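Local coordinates for protein epsin 1 (Danio rerio, PDB 5LP0) that probably binds membranes rich in phosphatidylinositol 4,5-bisphosphate through its ENTH domain, bends them and so helps clathrin-coated pits form during endocytosis, at residues 34-39 with 75-80; 47-52 with 67-72. One frame throughout, in Å; residues are numbered along the deposited sequence.

Contact 1: residues 34-39 with 75-80; sequences LTYNVV and TGSERV
Ser77 N donates a nearly straight hydrogen bond to Thr35 OG1 (2.9 Å, 169°). With chi1 at 66°, the Thr35 hydroxyl sits between its own backbone N and carbonyl carbon, where it also hydrogen-bonds Ala32 O in the preceding helical turn. Glycine suits position 76 because a side chain there would collide with this hydroxyl. A valine in place of Thr35 would probably leave the buried amide of Ser77 without its acceptor and Ala32 O without this partner.

Two waters also bridge the segments. Water 1 donates to Thr35 O and accepts from Arg79 NH1 at 2.9 Å, in the guanidinium plane; water 2 joins Val38 O to the same nitrogen, weakly on the arginine side.

Each segment spans the connection between two consecutive helices of the all-helical ENTH fold: Leu34 to Asn37 form a type I turn, and Ser77 N-caps helix 78-86, its OG accepting from Arg79 N at 3.1 Å.

Aromatic packing comes from Tyr36, which lays one ring face over Ser77: CB stands 4.0 Å from the ring centroid, a CH-pi contact, and the peptide N lies over the same face. Aliphatic contact is slight: Thr35 CG2 meets Val80 CG2 at 3.9 Å, the side chains crossing nearly at right angles.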
ATOM      1  N   LEU A  34       9.413   8.542   5.164  1.00  7.47           N
ATOM      2  CA  LEU A  34      10.053   8.822   3.877  1.00  8.96           C
ATOM      3  C   LEU A  34       9.105   9.468   2.866  1.00  7.18           C
ATOM      4  O   LEU A  34       9.552  10.135   1.936  1.00  8.65           O
ATOM      5  CB  LEU A  34      10.698   7.561   3.285  1.00  8.58           C
ATOM      6  CG  LEU A  34      11.980   7.107   3.998  1.00 11.26           C
ATOM      7  CD1 LEU A  34      12.354   5.710   3.573  1.00 11.62           C
ATOM      8  CD2 LEU A  34      13.139   8.068   3.730  1.00 13.22           C
ATOM      9  N   THR A  35       7.799   9.253   2.998  1.00  6.68           N
ATOM     10  CA  THR A  35       6.878   9.930   2.061  1.00  8.15           C
ATOM     11  C   THR A  35       6.885  11.459   2.138  1.00  6.64           C
ATOM     12  O   THR A  35       6.390  12.112   1.219  1.00  8.99           O
ATOM     13  CB  THR A  35       5.406   9.455   2.164  1.00  7.13           C
ATOM     14  OG1 THR A  35       4.854   9.823   3.436  1.00  7.57           O
ATOM     15  CG2 THR A  35       5.304   7.930   1.927  1.00  6.74           C
ATOM     16  N   TYR A  36       7.432  12.020   3.218  1.00  7.42           N
ATOM     17  CA  TYR A  36       7.620  13.467   3.315  1.00  7.11           C
ATOM     18  C   TYR A  36       8.878  13.936   2.606  1.00  8.90           C
ATOM     19  O   TYR A  36       9.129  15.122   2.548  1.00 13.03           O
ATOM     20  CB  TYR A  36       7.667  13.913   4.777  1.00  7.32           C
ATOM     21  CG  TYR A  36       6.375  13.720   5.511  1.00  7.85           C
ATOM     22  CD1 TYR A  36       6.100  12.536   6.181  1.00  7.23           C
ATOM     23  CD2 TYR A  36       5.437  14.726   5.534  1.00  9.19           C
ATOM     24  CE1 TYR A  36       4.896  12.375   6.867  1.00 10.52           C
ATOM     25  CE2 TYR A  36       4.256  14.584   6.208  1.00  9.72           C
ATOM     26  CZ  TYR A  36       3.998  13.430   6.867  1.00 10.38           C
ATOM     27  OH  TYR A  36       2.793  13.364   7.503  1.00 15.74           O
ATOM     28  N   ASN A  37       9.682  13.011   2.113  1.00  9.04           N
ATOM     29  CA  ASN A  37      10.898  13.324   1.366  1.00  8.31           C
ATOM     30  C   ASN A  37      10.535  13.209  -0.113  1.00  8.82           C
ATOM     31  O   ASN A  37      10.178  12.123  -0.587  1.00  9.91           O
ATOM     32  CB  ASN A  37      11.973  12.313   1.775  1.00  8.23           C
ATOM     33  CG  ASN A  37      13.275  12.473   1.028  1.00 11.06           C
ATOM     34  OD1 ASN A  37      13.317  12.527  -0.201  1.00 11.79           O
ATOM     35  ND2 ASN A  37      14.364  12.504   1.783  1.00 13.34           N
ATOM     36  N   VAL A  38      10.527  14.313  -0.835  1.00  8.94           N
ATOM     37  CA  VAL A  38       9.931  14.335  -2.170  1.00 10.16           C
ATOM     38  C   VAL A  38      10.587  13.311  -3.143  1.00 10.43           C
ATOM     39  O   VAL A  38       9.912  12.623  -3.936  1.00 13.96           O
ATOM     40  CB  VAL A  38       9.929  15.779  -2.745  1.00 13.18           C
ATOM     41  CG1 VAL A  38      11.341  16.232  -3.061  1.00 16.20           C
ATOM     42  CG2 VAL A  38       9.063  15.852  -3.967  1.00 17.33           C
ATOM     43  N   VAL A  39      11.905  13.173  -3.043  1.00 10.32           N
ATOM     44  CA  VAL A  39      12.626  12.192  -3.851  1.00  9.54           C
ATOM     45  C   VAL A  39      12.202  10.746  -3.500  1.00  9.36           C
ATOM     46  O   VAL A  39      11.844   9.918  -4.378  1.00 11.05           O
ATOM     47  CB  VAL A  39      14.160  12.378  -3.718  1.00 11.62           C
ATOM     48  CG1 VAL A  39      14.893  11.264  -4.443  1.00 12.66           C
ATOM     49  CG2 VAL A  39      14.579  13.743  -4.265  1.00 13.32           C
ATOM     50  N   THR A  75      -1.098   7.660   7.415  1.00 10.06           N
ATOM     51  CA  THR A  75       0.016   7.949   8.321  1.00 12.02           C
ATOM     52  C   THR A  75       1.143   8.785   7.690  1.00 11.61           C
ATOM     53  O   THR A  75       1.973   9.366   8.406  1.00 14.75           O
ATOM     54  CB  THR A  75       0.636   6.635   8.829  1.00 19.74           C
ATOM     55  OG1 THR A  75      -0.399   5.645   9.019  1.00 21.80           O
ATOM     56  CG2 THR A  75       1.342   6.864  10.122  1.00 21.41           C
ATOM     57  N   GLY A  76       1.179   8.817   6.359  1.00 11.62           N
ATOM     58  CA  GLY A  76       2.231   9.482   5.620  1.00 11.47           C
ATOM     59  C   GLY A  76       1.836  10.884   5.192  1.00 10.21           C
ATOM     60  O   GLY A  76       0.842  11.443   5.657  1.00 11.38           O
ATOM     61  N   SER A  77       2.632  11.460   4.300  1.00 11.10           N
ATOM     62  CA  SER A  77       2.317  12.751   3.692  1.00  7.69           C
ATOM     63  C   SER A  77       0.938  12.738   3.036  1.00  8.57           C
ATOM     64  O   SER A  77       0.510  11.722   2.480  1.00  9.90           O
ATOM     65  CB  SER A  77       3.368  13.075   2.630  1.00 10.63           C
ATOM     66  OG  SER A  77       2.973  14.187   1.848  1.00 12.67           O
ATOM     67  N   GLU A  78       0.228  13.858   3.112  1.00 13.18           N
ATOM     68  CA  GLU A  78      -1.072  13.965   2.477  1.00 14.18           C
ATOM     69  C   GLU A  78      -0.978  13.846   0.955  1.00 11.97           C
ATOM     70  O   GLU A  78      -1.982  13.609   0.293  1.00 13.41           O
ATOM     71  CB  GLU A  78      -1.796  15.243   2.936  1.00 19.74           C
ATOM     72  CG  GLU A  78      -2.175  15.186   4.424  1.00 24.49           C
ATOM     73  CD  GLU A  78      -3.078  16.317   4.892  1.00 29.76           C
ATOM     74  OE1 GLU A  78      -3.141  17.381   4.235  1.00 39.53           O
ATOM     75  OE2 GLU A  78      -3.732  16.122   5.928  1.00 42.75           O
ATOM     76  N   ARG A  79       0.239  13.965   0.417  1.00  9.16           N
ATOM     77  CA  ARG A  79       0.478  13.742  -1.009  1.00  9.40           C
ATOM     78  C   ARG A  79       0.186  12.303  -1.406  1.00  8.40           C
ATOM     79  O   ARG A  79      -0.097  12.037  -2.562  1.00  9.05           O
ATOM     80  CB  ARG A  79       1.928  14.067  -1.385  1.00 10.93           C
ATOM     81  CG  ARG A  79       2.319  15.544  -1.252  1.00 17.77           C
ATOM     82  CD  ARG A  79       3.712  15.850  -1.862  1.00 18.82           C
ATOM     83  NE  ARG A  79       3.706  15.631  -3.311  1.00 27.71           N
ATOM     84  CZ  ARG A  79       4.665  15.005  -3.991  1.00 28.51           C
ATOM     85  NH1 ARG A  79       5.739  14.532  -3.374  1.00 24.22           N
ATOM     86  NH2 ARG A  79       4.552  14.851  -5.304  1.00 31.56           N
ATOM     87  N   VAL A  80       0.279  11.384  -0.455  1.00  8.80           N
ATOM     88  CA  VAL A  80      -0.024   9.978  -0.738  1.00  7.47           C
ATOM     89  C   VAL A  80      -1.497   9.821  -1.139  1.00  7.76           C
ATOM     90  O   VAL A  80      -1.811   9.296  -2.222  1.00  7.97           O
ATOM     91  CB  VAL A  80       0.293   9.053   0.457  1.00  6.97           C
ATOM     92  CG1 VAL A  80      -0.126   7.593   0.119  1.00  7.44           C
ATOM     93  CG2 VAL A  80       1.781   9.100   0.816  1.00  7.37           C
TER
HETATM   94  O   HOH W   1       6.576  14.213  -0.650  1.00 18.45           O
HETATM   95  O   HOH W   2       7.941  13.479  -5.601  1.00 23.26           O

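Contact 2: residues 47-52 with 67-72; sequences MVWKRL and TLMEYL
Met69 CE presses unusually close to Val48 CG1, 3.3 Å away and tighter than ordinary carbon packing, while the same methyl sits over one face of the Trp49 indole. It lies 3.8 Å from the centroid of the six-membered ring, 13° off the normal, a CH-pi contact. Met69 SD stands farther back above that face, 5.4 Å from the centroid of the Trp49 six-membered ring, completing a Met-aromatic contact. The flexible thioether suits this place: CG runs anti to the backbone N (chi1 -167°), and bends at chi2 and chi3 bring the methyl against both Val48 and the indole. Leu52 CD1 lies 4.2 Å from Met69 CE.

Val48 uses its other branch, CG2, to meet Leu68 CD2 at 3.9 Å, so one beta-branched residue serves two neighbours. The axes of 47-51 and 67-72 run roughly antiparallel (144°), 10.7 Å apart, in the helical ENTH core; Arg51, on the same helix as Val48, probably binds phosphoinositide. Val80 and Cys84 of helix 78-86 also pack on Met69.

Trp49 suits a partly exposed position because its face packs on Met69 while NE1 hydrogen-bonds Gln83 OE1. Between the two segments themselves no hydrogen bond forms, so dispersion and the burial of apolar surface hold these helices together here.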
ATOM      1  N   MET A  47       7.033   2.090  -6.733  1.00  5.86           N
ATOM      2  CA  MET A  47       7.126   0.690  -6.347  1.00  7.59           C
ATOM      3  C   MET A  47       5.788   0.143  -5.844  1.00  5.15           C
ATOM      4  O   MET A  47       5.428  -0.999  -6.121  1.00  6.54           O
ATOM      5  CB  MET A  47       8.237   0.494  -5.317  1.00  7.86           C
ATOM      6  CG  MET A  47       8.602  -0.977  -5.122  1.00  8.62           C
ATOM      7  SD  MET A  47       9.338  -1.697  -6.624  1.00 10.82           S
ATOM      8  CE  MET A  47       8.300  -3.128  -6.924  1.00  9.06           C
ATOM      9  N   VAL A  48       5.011   0.938  -5.131  1.00  5.61           N
ATOM     10  CA  VAL A  48       3.729   0.469  -4.641  1.00  4.10           C
ATOM     11  C   VAL A  48       2.787   0.207  -5.809  1.00  4.70           C
ATOM     12  O   VAL A  48       2.120  -0.845  -5.845  1.00  5.65           O
ATOM     13  CB  VAL A  48       3.101   1.450  -3.608  1.00  5.81           C
ATOM     14  CG1 VAL A  48       1.715   0.953  -3.196  1.00  8.77           C
ATOM     15  CG2 VAL A  48       3.968   1.578  -2.346  1.00  5.84           C
ATOM     16  N   TRP A  49       2.692   1.116  -6.765  1.00  6.00           N
ATOM     17  CA  TRP A  49       1.846   0.920  -7.942  1.00  5.89           C
ATOM     18  C   TRP A  49       2.282  -0.294  -8.750  1.00  4.31           C
ATOM     19  O   TRP A  49       1.423  -1.041  -9.261  1.00  7.04           O
ATOM     20  CB  TRP A  49       1.792   2.173  -8.834  1.00  5.62           C
ATOM     21  CG  TRP A  49       1.156   3.391  -8.196  1.00  6.92           C
ATOM     22  CD1 TRP A  49       1.747   4.609  -8.000  1.00  8.28           C
ATOM     23  CD2 TRP A  49      -0.189   3.517  -7.695  1.00  6.34           C
ATOM     24  NE1 TRP A  49       0.865   5.463  -7.401  1.00  6.51           N
ATOM     25  CE2 TRP A  49      -0.327   4.825  -7.194  1.00  6.06           C
ATOM     26  CE3 TRP A  49      -1.285   2.649  -7.625  1.00  7.42           C
ATOM     27  CZ2 TRP A  49      -1.517   5.293  -6.614  1.00  6.91           C
ATOM     28  CZ3 TRP A  49      -2.462   3.102  -7.052  1.00  6.28           C
ATOM     29  CH2 TRP A  49      -2.575   4.423  -6.557  1.00  7.29           C
ATOM     30  N   LYS A  50       3.585  -0.551  -8.826  1.00  5.58           N
ATOM     31  CA  LYS A  50       4.061  -1.749  -9.502  1.00  4.66           C
ATOM     32  C   LYS A  50       3.566  -3.004  -8.793  1.00  7.01           C
ATOM     33  O   LYS A  50       3.060  -3.924  -9.434  1.00  7.60           O
ATOM     34  CB  LYS A  50       5.578  -1.763  -9.558  1.00  7.35           C
ATOM     35  CG  LYS A  50       6.162  -0.797 -10.594  1.00  8.85           C
ATOM     36  CD  LYS A  50       7.695  -0.839 -10.615  1.00 11.51           C
ATOM     37  CE  LYS A  50       8.293   0.204 -11.588  1.00 11.80           C
ATOM     38  NZ  LYS A  50       9.770   0.264 -11.450  1.00 18.37           N
ATOM     39  N   ARG A  51       3.674  -3.054  -7.469  1.00  6.13           N
ATOM     40  CA  ARG A  51       3.253  -4.234  -6.730  1.00  7.30           C
ATOM     41  C   ARG A  51       1.733  -4.408  -6.841  1.00  5.71           C
ATOM     42  O   ARG A  51       1.244  -5.529  -6.923  1.00  6.48           O
ATOM     43  CB  ARG A  51       3.706  -4.130  -5.266  1.00  5.34           C
ATOM     44  CG  ARG A  51       5.240  -4.309  -5.095  1.00  7.25           C
ATOM     45  CD  ARG A  51       5.568  -5.806  -5.120  1.00  9.49           C
ATOM     46  NE  ARG A  51       6.908  -6.230  -5.565  1.00 19.99           N
ATOM     47  CZ  ARG A  51       7.859  -6.724  -4.771  1.00 16.20           C
ATOM     48  NH1 ARG A  51       7.698  -6.760  -3.461  1.00 20.72           N
ATOM     49  NH2 ARG A  51       9.011  -7.141  -5.283  1.00 18.30           N
ATOM     50  N   LEU A  52       0.996  -3.304  -6.917  1.00  5.60           N
ATOM     51  CA  LEU A  52      -0.451  -3.335  -7.076  1.00  5.56           C
ATOM     52  C   LEU A  52      -0.893  -3.821  -8.463  1.00  6.36           C
ATOM     53  O   LEU A  52      -2.078  -4.100  -8.667  1.00  7.63           O
ATOM     54  CB  LEU A  52      -1.040  -1.937  -6.824  1.00  5.35           C
ATOM     55  CG  LEU A  52      -1.091  -1.481  -5.362  1.00  5.51           C
ATOM     56  CD1 LEU A  52      -1.491  -0.025  -5.298  1.00  5.47           C
ATOM     57  CD2 LEU A  52      -2.046  -2.318  -4.500  1.00  6.49           C
ATOM     58  N   THR A  67      -2.268  -3.011   1.858  1.00  6.34           N
ATOM     59  CA  THR A  67      -2.079  -2.765   3.286  1.00  6.95           C
ATOM     60  C   THR A  67      -1.097  -1.618   3.488  1.00  7.78           C
ATOM     61  O   THR A  67      -1.349  -0.702   4.264  1.00  7.82           O
ATOM     62  CB  THR A  67      -1.593  -4.005   3.969  1.00  7.07           C
ATOM     63  OG1 THR A  67      -2.602  -5.010   3.812  1.00 11.65           O
ATOM     64  CG2 THR A  67      -1.351  -3.745   5.458  1.00  9.62           C
ATOM     65  N   LEU A  68       0.002  -1.632   2.739  1.00  6.42           N
ATOM     66  CA  LEU A  68       0.974  -0.556   2.835  1.00  4.75           C
ATOM     67  C   LEU A  68       0.366   0.765   2.352  1.00  7.20           C
ATOM     68  O   LEU A  68       0.505   1.798   3.020  1.00  7.82           O
ATOM     69  CB  LEU A  68       2.229  -0.910   2.053  1.00  6.90           C
ATOM     70  CG  LEU A  68       3.254   0.220   1.980  1.00  5.71           C
ATOM     71  CD1 LEU A  68       3.769   0.569   3.376  1.00  9.70           C
ATOM     72  CD2 LEU A  68       4.405  -0.173   1.082  1.00  9.01           C
ATOM     73  N   MET A  69      -0.311   0.765   1.216  1.00  6.82           N
ATOM     74  CA  MET A  69      -0.882   1.994   0.705  1.00  7.55           C
ATOM     75  C   MET A  69      -1.877   2.564   1.709  1.00  6.43           C
ATOM     76  O   MET A  69      -1.861   3.775   1.961  1.00  8.40           O
ATOM     77  CB  MET A  69      -1.547   1.796  -0.655  1.00  7.46           C
ATOM     78  CG  MET A  69      -1.861   3.133  -1.333  1.00  8.25           C
ATOM     79  SD  MET A  69      -0.357   4.061  -1.826  1.00 11.33           S
ATOM     80  CE  MET A  69      -0.256   3.618  -3.553  1.00 13.51           C
ATOM     81  N   GLU A  70      -2.721   1.734   2.308  1.00  7.13           N
ATOM     82  CA  GLU A  70      -3.646   2.216   3.313  1.00 10.21           C
ATOM     83  C   GLU A  70      -2.905   2.888   4.470  1.00  8.96           C
ATOM     84  O   GLU A  70      -3.270   3.984   4.929  1.00  8.79           O
ATOM     85  CB  GLU A  70      -4.485   1.064   3.839  1.00 11.73           C
ATOM     86  CG  GLU A  70      -5.455   1.503   4.927  1.00 16.09           C
ATOM     87  CD  GLU A  70      -6.304   0.368   5.434  1.00 22.95           C
ATOM     88  OE1 GLU A  70      -5.968  -0.812   5.189  1.00 30.88           O
ATOM     89  OE2 GLU A  70      -7.329   0.660   6.077  1.00 25.90           O
ATOM     90  N   TYR A  71      -1.871   2.227   4.960  1.00  7.75           N
ATOM     91  CA  TYR A  71      -1.077   2.779   6.051  1.00  8.19           C
ATOM     92  C   TYR A  71      -0.469   4.133   5.660  1.00  8.71           C
ATOM     93  O   TYR A  71      -0.458   5.075   6.452  1.00 11.00           O
ATOM     94  CB  TYR A  71       0.027   1.799   6.434  1.00 10.61           C
ATOM     95  CG  TYR A  71       0.849   2.251   7.622  1.00 10.16           C
ATOM     96  CD1 TYR A  71       0.510   1.862   8.893  1.00 11.78           C
ATOM     97  CD2 TYR A  71       1.957   3.066   7.463  1.00 12.24           C
ATOM     98  CE1 TYR A  71       1.258   2.242   9.976  1.00 11.16           C
ATOM     99  CE2 TYR A  71       2.704   3.483   8.554  1.00 17.16           C
ATOM    100  CZ  TYR A  71       2.339   3.075   9.808  1.00 14.90           C
ATOM    101  OH  TYR A  71       3.065   3.466  10.904  1.00 18.48           O
ATOM    102  N   LEU A  72       0.040   4.255   4.437  1.00  7.14           N
ATOM    103  CA  LEU A  72       0.650   5.506   3.987  1.00  7.78           C
ATOM    104  C   LEU A  72      -0.378   6.612   3.755  1.00  8.62           C
ATOM    105  O   LEU A  72      -0.123   7.791   4.017  1.00  9.10           O
ATOM    106  CB  LEU A  72       1.430   5.237   2.705  1.00  7.73           C
ATOM    107  CG  LEU A  72       2.604   4.266   2.786  1.00  7.70           C
ATOM    108  CD1 LEU A  72       3.279   4.148   1.409  1.00  7.60           C
ATOM    109  CD2 LEU A  72       3.629   4.676   3.854  1.00  9.81           C
TER

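Along the chain the order is 34-39, 47-52, 67-72, 75-80, so contact 2 is nested inside the loop that contact 1 closes. Helix 38-51 serves both, giving its first turn to contact 1 and its C-terminal part to contact 2; helix 59-75 follows it and leads into helix 78-86. The centres lie 13 Å apart, contact 2 near the middle of the domain and contact 1 toward its periphery. They meet directly where Val80 CG1 packs 4.0 Å from Met69 SD, and Thr35 CG2 approaches Leu72 CD2. Apolar packing is thus continuous from the connections to the core, whose segment 47-52 also carries Arg51, a probable phosphoinositide-binding residue.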